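Local coordinates for protein flavin reductase (Uncultured bacterium, PDB 5CHO) that probably reduces flavin to supply a partner tryptophan halogenase, as the flavin reductase component of a bacterial two-component system, and binds FAD, at residues A[59-64]-A[84-89]; A[145-150]-A[165-170]. One frame throughout, in Å; residues are numbered along the deposited sequence.

Contact 1 (A[59-64]-A[84-89]). With FAD (flavin-adenine dinucleotide), chain I.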
ATOM      1  N   HIS A  59     -12.516  -3.378 -18.697  1.00 38.50           N
ATOM      2  CA  HIS A  59     -11.399  -4.232 -18.344  1.00 34.83           C
ATOM      3  C   HIS A  59     -11.208  -4.235 -16.836  1.00 36.68           C
ATOM      4  O   HIS A  59     -11.677  -3.333 -16.143  1.00 32.25           O
ATOM      5  CB  HIS A  59     -10.129  -3.746 -19.043  1.00 30.58           C
ATOM      6  CG  HIS A  59      -8.967  -4.677 -18.907  1.00 36.00           C
ATOM      7  ND1 HIS A  59      -9.094  -6.047 -19.018  1.00 33.71           N
ATOM      8  CD2 HIS A  59      -7.661  -4.443 -18.643  1.00 30.46           C
ATOM      9  CE1 HIS A  59      -7.913  -6.611 -18.844  1.00 32.77           C
ATOM     10  NE2 HIS A  59      -7.024  -5.657 -18.614  1.00 28.34           N
ATOM     11  N   ALA A  60     -10.520  -5.251 -16.333  1.00 35.21           N
ATOM     12  CA  ALA A  60     -10.249  -5.362 -14.907  1.00 32.09           C
ATOM     13  C   ALA A  60      -8.918  -6.056 -14.672  1.00 34.15           C
ATOM     14  O   ALA A  60      -8.464  -6.845 -15.505  1.00 33.68           O
ATOM     15  CB  ALA A  60     -11.369  -6.110 -14.208  1.00 26.60           C
ATOM     16  N   MET A  61      -8.300  -5.747 -13.538  1.00 26.71           N
ATOM     17  CA  MET A  61      -7.048  -6.369 -13.134  1.00 27.03           C
ATOM     18  C   MET A  61      -6.945  -6.358 -11.613  1.00 31.11           C
ATOM     19  O   MET A  61      -7.522  -5.500 -10.940  1.00 27.38           O
ATOM     20  CB  MET A  61      -5.846  -5.649 -13.758  1.00 26.40           C
ATOM     21  CG  MET A  61      -5.689  -4.200 -13.317  1.00 33.79           C
ATOM     22  SD  MET A  61      -4.407  -3.907 -12.083  1.00 40.77           S
ATOM     23  CE  MET A  61      -2.917  -4.049 -13.060  1.00 27.86           C
ATOM     24  N   THR A  62      -6.209  -7.327 -11.083  1.00 24.07           N
ATOM     25  CA  THR A  62      -6.043  -7.461  -9.648  1.00 24.23           C
ATOM     26  C   THR A  62      -4.841  -6.636  -9.192  1.00 22.80           C
ATOM     27  O   THR A  62      -3.761  -6.709  -9.777  1.00 22.06           O
ATOM     28  CB  THR A  62      -5.869  -8.935  -9.242  1.00 22.29           C
ATOM     29  OG1 THR A  62      -7.080  -9.653  -9.496  1.00 22.14           O
ATOM     30  CG2 THR A  62      -5.506  -9.047  -7.770  1.00 22.29           C
ATOM     31  N   ALA A  63      -5.044  -5.843  -8.148  1.00 20.93           N
ATOM     32  CA  ALA A  63      -3.999  -4.962  -7.637  1.00 26.74           C
ATOM     33  C   ALA A  63      -3.989  -4.939  -6.116  1.00 24.03           C
ATOM     34  O   ALA A  63      -5.043  -4.869  -5.488  1.00 30.01           O
ATOM     35  CB  ALA A  63      -4.182  -3.558  -8.178  1.00 22.29           C
ATOM     36  N   ASN A  64      -2.794  -5.012  -5.533  1.00 23.09           N
ATOM     37  CA  ASN A  64      -2.622  -4.850  -4.091  1.00 27.26           C
ATOM     38  C   ASN A  64      -1.760  -3.629  -3.768  1.00 29.01           C
ATOM     39  O   ASN A  64      -1.433  -3.377  -2.607  1.00 30.12           O
ATOM     40  CB  ASN A  64      -2.020  -6.121  -3.471  1.00 23.91           C
ATOM     41  CG  ASN A  64      -0.519  -6.244  -3.695  1.00 28.15           C
ATOM     42  OD1 ASN A  64       0.033  -5.695  -4.650  1.00 33.88           O
ATOM     43  ND2 ASN A  64       0.145  -6.994  -2.819  1.00 29.31           N
ATOM     44  N   ALA A  84       1.484  -3.845 -18.746  1.00 34.69           N
ATOM     45  CA  ALA A  84       0.152  -4.380 -18.504  1.00 28.24           C
ATOM     46  C   ALA A  84      -0.891  -3.594 -19.280  1.00 29.61           C
ATOM     47  O   ALA A  84      -0.760  -2.388 -19.468  1.00 36.69           O
ATOM     48  CB  ALA A  84      -0.159  -4.366 -17.012  1.00 28.85           C
ATOM     49  N   ALA A  85      -1.933  -4.293 -19.716  1.00 24.19           N
ATOM     50  CA  ALA A  85      -2.977  -3.691 -20.531  1.00 29.63           C
ATOM     51  C   ALA A  85      -3.712  -2.577 -19.789  1.00 32.98           C
ATOM     52  O   ALA A  85      -4.136  -1.593 -20.399  1.00 34.92           O
ATOM     53  CB  ALA A  85      -3.957  -4.760 -20.996  1.00 27.60           C
ATOM     54  N   MET A  86      -3.879  -2.732 -18.479  1.00 28.92           N
ATOM     55  CA  MET A  86      -4.607  -1.734 -17.701  1.00 31.02           C
ATOM     56  C   MET A  86      -3.870  -0.397 -17.698  1.00 29.33           C
ATOM     57  O   MET A  86      -4.489   0.654 -17.567  1.00 32.15           O
ATOM     58  CB  MET A  86      -4.835  -2.212 -16.263  1.00 26.45           C
ATOM     59  CG  MET A  86      -5.705  -1.265 -15.448  1.00 28.60           C
ATOM     60  SD  MET A  86      -7.347  -1.041 -16.164  1.00 35.85           S
ATOM     61  CE  MET A  86      -8.199  -2.499 -15.584  1.00 27.97           C
ATOM     62  N   HIS A  87      -2.549  -0.448 -17.848  1.00 26.68           N
ATOM     63  CA  HIS A  87      -1.734   0.761 -17.941  1.00 31.08           C
ATOM     64  C   HIS A  87      -2.269   1.648 -19.068  1.00 35.20           C
ATOM     65  O   HIS A  87      -2.439   2.858 -18.903  1.00 34.60           O
ATOM     66  CB  HIS A  87      -0.266   0.395 -18.173  1.00 26.24           C
ATOM     67  CG  HIS A  87       0.684   1.550 -18.042  1.00 30.21           C
ATOM     68  ND1 HIS A  87       0.774   2.553 -18.975  1.00 34.67           N
ATOM     69  CD2 HIS A  87       1.589   1.841 -17.077  1.00 34.25           C
ATOM     70  CE1 HIS A  87       1.704   3.421 -18.597  1.00 29.67           C
ATOM     71  NE2 HIS A  87       2.209   3.011 -17.453  1.00 36.54           N
ATOM     72  N   GLY A  88      -2.533   1.032 -20.214  1.00 30.37           N
ATOM     73  CA  GLY A  88      -3.107   1.743 -21.342  1.00 32.68           C
ATOM     74  C   GLY A  88      -4.563   2.132 -21.143  1.00 33.38           C
ATOM     75  O   GLY A  88      -4.955   3.251 -21.475  1.00 44.33           O
ATOM     76  N   SER A  89      -5.363   1.212 -20.603  1.00 29.38           N
ATOM     77  CA  SER A  89      -6.784   1.472 -20.353  1.00 34.56           C
ATOM     78  C   SER A  89      -6.997   2.649 -19.403  1.00 34.46           C
ATOM     79  O   SER A  89      -7.905   3.462 -19.591  1.00 39.20           O
ATOM     80  CB  SER A  89      -7.477   0.226 -19.789  1.00 30.99           C
ATOM     81  OG  SER A  89      -7.166  -0.934 -20.537  1.00 30.22           O
TER
HETATM   82  PA  FAD I 201      -1.702  -7.933 -18.801  1.00 31.01           P
HETATM   83  O1A FAD I 201      -2.047  -7.584 -20.220  1.00 34.63           O
HETATM   84  O2A FAD I 201      -2.397  -9.170 -18.385  1.00 27.38           O
HETATM   85  O5B FAD I 201      -0.107  -8.174 -18.666  1.00 30.03           O
HETATM   86  C5B FAD I 201       0.406  -8.615 -17.402  1.00 33.66           C
HETATM   87  C4B FAD I 201       1.891  -9.110 -17.561  1.00 41.00           C
HETATM   88  O4B FAD I 201       1.904 -10.215 -18.222  1.00 40.43           O
HETATM   89  C3B FAD I 201       2.692  -8.103 -18.378  1.00 42.83           C
HETATM   90  O3B FAD I 201       3.969  -7.948 -17.860  1.00 42.68           O
HETATM   91  C2B FAD I 201       2.756  -8.694 -19.786  1.00 41.54           C
HETATM   92  O2B FAD I 201       4.125  -8.432 -20.412  1.00 50.30           O
HETATM   93  C1B FAD I 201       2.605  -9.963 -19.644  1.00 40.09           C
HETATM   94  N9A FAD I 201       1.769 -10.467 -20.671  1.00 43.22           N
HETATM   95  C8A FAD I 201       0.445 -10.742 -20.594  1.00 41.41           C
HETATM   96  N7A FAD I 201       0.043 -11.201 -21.806  1.00 41.25           N
HETATM   97  C5A FAD I 201       1.121 -11.204 -22.630  1.00 53.77           C
HETATM   98  C6A FAD I 201       1.279 -11.563 -23.960  1.00 58.51           C
HETATM   99  N6A FAD I 201       0.377 -12.082 -24.977  1.00 47.77           N
HETATM  100  N1A FAD I 201       2.495 -11.467 -24.546  1.00 52.62           N
HETATM  101  C2A FAD I 201       3.573 -11.010 -23.834  1.00 54.39           C
HETATM  102  N3A FAD I 201       3.420 -10.646 -22.521  1.00 55.34           N
HETATM  103  C4A FAD I 201       2.191 -10.748 -21.925  1.00 48.90           C
HETATM  104  N1  FAD I 201      -0.055  -5.962 -11.167  1.00 27.54           N
HETATM  105  C2  FAD I 201       0.263  -4.536 -11.207  1.00 26.17           C
HETATM  106  O2  FAD I 201       0.638  -4.012 -12.263  1.00 28.34           O
HETATM  107  N3  FAD I 201       0.149  -3.728  -9.998  1.00 29.05           N
HETATM  108  C4  FAD I 201      -0.278  -4.338  -8.780  1.00 28.74           C
HETATM  109  O4  FAD I 201      -0.370  -3.696  -7.831  1.00 27.36           O
HETATM  110  C4X FAD I 201      -0.600  -5.801  -8.753  1.00 27.23           C
HETATM  111  N5  FAD I 201      -1.028  -6.435  -7.544  1.00 23.93           N
HETATM  112  C5X FAD I 201      -1.356  -7.882  -7.525  1.00 24.35           C
HETATM  113  C6  FAD I 201      -1.785  -8.512  -6.318  1.00 24.89           C
HETATM  114  C7  FAD I 201      -2.087  -9.882  -6.308  1.00 27.08           C
HETATM  115  C7M FAD I 201      -2.517 -10.228  -4.850  1.00 19.88           C
HETATM  116  C8  FAD I 201      -1.968 -10.614  -7.491  1.00 24.51           C
HETATM  117  C8M FAD I 201      -2.337 -12.129  -7.346  1.00 21.15           C
HETATM  118  C9  FAD I 201      -1.548  -9.989  -8.672  1.00 26.81           C
HETATM  119  C9A FAD I 201      -1.236  -8.623  -8.695  1.00 23.30           C
HETATM  120  N10 FAD I 201      -0.800  -7.989  -9.937  1.00 25.96           N
HETATM  121  C10 FAD I 201      -0.483  -6.574  -9.950  1.00 24.24           C
HETATM  122  C1' FAD I 201      -0.661  -8.768 -11.202  1.00 23.82           C
HETATM  123  C2' FAD I 201      -1.789  -8.400 -12.186  1.00 22.46           C
HETATM  124  O2' FAD I 201      -3.022  -8.605 -11.566  1.00 23.40           O
HETATM  125  C3' FAD I 201      -1.658  -9.283 -13.403  1.00 22.29           C
HETATM  126  O3' FAD I 201      -0.456  -8.999 -14.049  1.00 22.37           O
HETATM  127  C4' FAD I 201      -2.822  -9.046 -14.371  1.00 25.43           C
HETATM  128  O4' FAD I 201      -2.831 -10.038 -15.315  1.00 28.03           O
HETATM  129  C5' FAD I 201      -2.650  -7.684 -15.075  1.00 25.24           C
HETATM  130  O5' FAD I 201      -3.729  -7.475 -15.978  1.00 29.13           O
HETATM  131  P   FAD I 201      -3.520  -6.488 -17.244  1.00 22.57           P
HETATM  132  O1P FAD I 201      -4.549  -6.807 -18.297  1.00 32.30           O
HETATM  133  O2P FAD I 201      -3.643  -5.026 -16.796  1.00 31.44           O
HETATM  134  O3P FAD I 201      -2.083  -6.739 -17.825  1.00 25.89           O

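Contact 2 (A[145-150]-A[165-170])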
ATOM      1  N   ALA A 145     -15.535  -2.657   0.045  1.00 33.41           N
ATOM      2  CA  ALA A 145     -15.686  -1.240  -0.283  1.00 33.23           C
ATOM      3  C   ALA A 145     -15.587  -0.970  -1.787  1.00 37.51           C
ATOM      4  O   ALA A 145     -14.975  -1.742  -2.524  1.00 37.56           O
ATOM      5  CB  ALA A 145     -14.639  -0.420   0.462  1.00 36.84           C
ATOM      6  N   TRP A 146     -16.194   0.132  -2.224  1.00 36.66           N
ATOM      7  CA  TRP A 146     -16.096   0.599  -3.606  1.00 30.65           C
ATOM      8  C   TRP A 146     -15.519   2.008  -3.688  1.00 35.67           C
ATOM      9  O   TRP A 146     -15.780   2.846  -2.826  1.00 36.57           O
ATOM     10  CB  TRP A 146     -17.468   0.592  -4.292  1.00 36.51           C
ATOM     11  CG  TRP A 146     -18.036  -0.760  -4.619  1.00 42.48           C
ATOM     12  CD1 TRP A 146     -17.369  -1.950  -4.682  1.00 40.47           C
ATOM     13  CD2 TRP A 146     -19.399  -1.050  -4.951  1.00 44.16           C
ATOM     14  NE1 TRP A 146     -18.235  -2.961  -5.027  1.00 40.51           N
ATOM     15  CE2 TRP A 146     -19.489  -2.434  -5.195  1.00 42.70           C
ATOM     16  CE3 TRP A 146     -20.553  -0.271  -5.059  1.00 42.21           C
ATOM     17  CZ2 TRP A 146     -20.687  -3.053  -5.543  1.00 46.87           C
ATOM     18  CZ3 TRP A 146     -21.738  -0.886  -5.402  1.00 44.30           C
ATOM     19  CH2 TRP A 146     -21.798  -2.261  -5.640  1.00 45.03           C
ATOM     20  N   PHE A 147     -14.723   2.256  -4.727  1.00 34.54           N
ATOM     21  CA  PHE A 147     -14.262   3.602  -5.052  1.00 29.63           C
ATOM     22  C   PHE A 147     -14.420   3.844  -6.546  1.00 34.82           C
ATOM     23  O   PHE A 147     -14.203   2.937  -7.347  1.00 35.29           O
ATOM     24  CB  PHE A 147     -12.791   3.828  -4.683  1.00 27.61           C
ATOM     25  CG  PHE A 147     -12.459   3.571  -3.241  1.00 33.34           C
ATOM     26  CD1 PHE A 147     -12.496   4.596  -2.303  1.00 35.89           C
ATOM     27  CD2 PHE A 147     -12.104   2.297  -2.822  1.00 29.61           C
ATOM     28  CE1 PHE A 147     -12.183   4.352  -0.976  1.00 29.79           C
ATOM     29  CE2 PHE A 147     -11.784   2.051  -1.503  1.00 30.94           C
ATOM     30  CZ  PHE A 147     -11.829   3.079  -0.576  1.00 33.68           C
ATOM     31  N   GLU A 148     -14.802   5.063  -6.916  1.00 34.06           N
ATOM     32  CA  GLU A 148     -14.664   5.523  -8.295  1.00 37.38           C
ATOM     33  C   GLU A 148     -13.701   6.692  -8.306  1.00 36.51           C
ATOM     34  O   GLU A 148     -13.740   7.546  -7.419  1.00 37.66           O
ATOM     35  CB  GLU A 148     -16.002   5.941  -8.908  1.00 37.00           C
ATOM     36  CG  GLU A 148     -17.016   4.827  -9.049  1.00 40.12           C
ATOM     37  CD  GLU A 148     -18.291   5.303  -9.716  1.00 46.33           C
ATOM     38  OE1 GLU A 148     -18.365   5.249 -10.961  1.00 46.97           O
ATOM     39  OE2 GLU A 148     -19.215   5.742  -8.999  1.00 48.22           O
ATOM     40  N   CYS A 149     -12.844   6.732  -9.319  1.00 32.61           N
ATOM     41  CA  CYS A 149     -11.780   7.718  -9.369  1.00 31.74           C
ATOM     42  C   CYS A 149     -11.618   8.308 -10.755  1.00 36.90           C
ATOM     43  O   CYS A 149     -11.879   7.647 -11.759  1.00 36.19           O
ATOM     44  CB  CYS A 149     -10.458   7.081  -8.937  1.00 33.16           C
ATOM     45  SG  CYS A 149     -10.543   6.133  -7.401  1.00 46.39           S
ATOM     46  N   ALA A 150     -11.188   9.562 -10.792  1.00 37.28           N
ATOM     47  CA  ALA A 150     -10.742  10.194 -12.020  1.00 36.14           C
ATOM     48  C   ALA A 150      -9.230  10.283 -11.977  1.00 34.66           C
ATOM     49  O   ALA A 150      -8.662  10.639 -10.946  1.00 37.26           O
ATOM     50  CB  ALA A 150     -11.354  11.562 -12.174  1.00 37.65           C
ATOM     51  N   GLY A 165      -5.542   8.776  -8.350  1.00 34.53           N
ATOM     52  CA  GLY A 165      -6.930   9.041  -8.670  1.00 38.66           C
ATOM     53  C   GLY A 165      -7.574   9.951  -7.649  1.00 39.52           C
ATOM     54  O   GLY A 165      -7.409   9.748  -6.447  1.00 34.36           O
ATOM     55  N   ARG A 166      -8.298  10.959  -8.123  1.00 39.48           N
ATOM     56  CA  ARG A 166      -9.132  11.755  -7.237  1.00 46.24           C
ATOM     57  C   ARG A 166     -10.497  11.090  -7.135  1.00 42.58           C
ATOM     58  O   ARG A 166     -11.119  10.774  -8.148  1.00 36.81           O
ATOM     59  CB  ARG A 166      -9.278  13.201  -7.718  1.00 46.04           C
ATOM     60  CG  ARG A 166     -10.112  14.016  -6.742  1.00 60.06           C
ATOM     61  CD  ARG A 166     -10.360  15.454  -7.143  1.00 64.91           C
ATOM     62  NE  ARG A 166     -11.110  16.108  -6.074  1.00 68.51           N
ATOM     63  CZ  ARG A 166     -11.219  17.421  -5.897  1.00 70.64           C
ATOM     64  NH1 ARG A 166     -10.620  18.272  -6.720  1.00 79.76           N
ATOM     65  NH2 ARG A 166     -11.935  17.881  -4.880  1.00 65.91           N
ATOM     66  N   LEU A 167     -10.951  10.869  -5.908  1.00 38.07           N
ATOM     67  CA  LEU A 167     -12.193  10.150  -5.673  1.00 40.77           C
ATOM     68  C   LEU A 167     -13.400  10.941  -6.166  1.00 43.30           C
ATOM     69  O   LEU A 167     -13.506  12.142  -5.917  1.00 47.99           O
ATOM     70  CB  LEU A 167     -12.340   9.832  -4.180  1.00 37.97           C
ATOM     71  CG  LEU A 167     -11.265   8.895  -3.612  1.00 42.07           C
ATOM     72  CD1 LEU A 167     -11.499   8.564  -2.144  1.00 36.13           C
ATOM     73  CD2 LEU A 167     -11.183   7.626  -4.436  1.00 43.26           C
ATOM     74  N   LEU A 168     -14.307  10.255  -6.861  1.00 45.08           N
ATOM     75  CA  LEU A 168     -15.592  10.831  -7.247  1.00 44.60           C
ATOM     76  C   LEU A 168     -16.652  10.253  -6.334  1.00 48.13           C
ATOM     77  O   LEU A 168     -17.612  10.932  -5.972  1.00 55.32           O
ATOM     78  CB  LEU A 168     -15.933  10.533  -8.707  1.00 39.09           C
ATOM     79  CG  LEU A 168     -14.807  10.634  -9.731  1.00 41.14           C
ATOM     80  CD1 LEU A 168     -15.328  10.172 -11.092  1.00 45.66           C
ATOM     81  CD2 LEU A 168     -14.286  12.052  -9.786  1.00 39.51           C
ATOM     82  N   THR A 169     -16.466   8.989  -5.970  1.00 42.91           N
ATOM     83  CA  THR A 169     -17.324   8.332  -4.999  1.00 42.08           C
ATOM     84  C   THR A 169     -16.522   7.348  -4.171  1.00 40.85           C
ATOM     85  O   THR A 169     -15.456   6.881  -4.575  1.00 39.64           O
ATOM     86  CB  THR A 169     -18.492   7.561  -5.654  1.00 42.78           C
ATOM     87  OG1 THR A 169     -17.978   6.515  -6.488  1.00 46.38           O
ATOM     88  CG2 THR A 169     -19.369   8.488  -6.478  1.00 45.24           C
ATOM     89  N   ALA A 170     -17.061   7.038  -3.004  1.00 38.51           N
ATOM     90  CA  ALA A 170     -16.466   6.073  -2.105  1.00 38.42           C
ATOM     91  C   ALA A 170     -17.582   5.586  -1.206  1.00 43.96           C
ATOM     92  O   ALA A 170     -18.459   6.358  -0.816  1.00 50.15           O
ATOM     93  CB  ALA A 170     -15.330   6.683  -1.306  1.00 37.02           C
TER

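Contact 1 (A[59-64]-A[84-89])
Met86 lays its side chain across Met61, with CG of Met86 3.6 Å from CG of Met61. Its bent chain then runs along the start of strand 59-63. There the methyl CE of Met86 lies 3.6 Å from Ala60 CA and 3.7 Å from CD2 of the His59 ring, oblique to that ring. The side chains of His59 and Met86 run alongside one another with opposite headings. Met61 bends too, and Met61 CE reaches the pyrimidine end of the flavin, 3.6 Å from FAD O2.

The polar work goes through FAD. CG of His59 is anti to the backbone N (chi1 -171°), which brings the ring up to the diphosphate. His59 NE2 donates to FAD O1P at 2.7 Å, with the oxygen in the ring plane. From the helix, Met86 N donates to FAD O2P at 2.9 Å and Ala85 N to the bridging FAD O3P. A leucine in place of His59 would probably leave O1P without this donor and weaken the hold of the strand on the phosphate. Arg117 and Arg119 also bond to FAD. Further along, Thr62 O accepts from FAD O2', and just past the end of the strand Asn64 N donates to FAD N5 at 3.0 Å. A helix N-terminus turned to a diphosphate beside a strand that follows the ribityl chain to the isoalloxazine forms the FAD site of this flavin reductase-like domain.

Contact 2 (A[145-150]-A[165-170])
Glu148 and Thr169 cross at an angle on one face of the hairpin. Thr169 OG1 sits between its backbone N and carbonyl carbon (chi1 62°), which turns it to the carboxylate. Thr169 OG1 donates to Glu148 OE2 at 2.9 Å, on the anti side and 21° out of the carboxylate plane. The other oxygen, OE1, is held by Thr135 OG1, so both carboxylate oxygens are gripped.

Phe147, Cys149, Leu167 and Ala170 point to the other face. Leu167 CD2 touches Cys149 SG at 3.4 Å and also approaches Phe147 CD1, where the two side chains pass obliquely. Ala170 CB adds a contact to Phe147 CD1 at 3.7 Å. Leu37 and Ile40 of the second subunit pack on Leu167 and Phe147, so this face is part of the dimer contact.

Between the strands lies a classic beta bulge: Leu168 and Thr169 both face Glu148. Glu148 O takes a nearly straight bond from Leu168 N (2.8 Å, 174°) and a weak one from Thr169 N at 3.4 Å. Glu148 N donates to Thr169 O from above the carbonyl plane. Past the bulge, Ala150 and Arg166 make a regular hydrogen-bonded pair, and Leu168 CD2 rests on Ala150 CB at 3.8 Å. Gly165 lies against Cys149, where a CB would clash with Cys149 CB.

The chemistry is thus divided by face. Apolar groups meet the second subunit, while on the other face the buried carboxylate is held by two threonine hydroxyls, with a weak further bond from Arg134 N.

Overall arrangement
The two contacts reach the same large antiparallel sheet, but at different places. Their centres are 16 Å apart and their nearest atoms about 10 Å apart, so they do not touch. Contact 1 is buried, and it sets helix 85-93 against strand 59-63. Contact 2 is partly buried and joins strands 145-157 and 160-172 of one hairpin, at the interface with the second subunit. Their chemistry differs too. In contact 1 strand and helix meet by van der Waals contact, largely of methionine side chains, and the polar bonds go to FAD. In contact 2 the strands bond directly, backbone to backbone and hydroxyl to carboxylate, without a ligand.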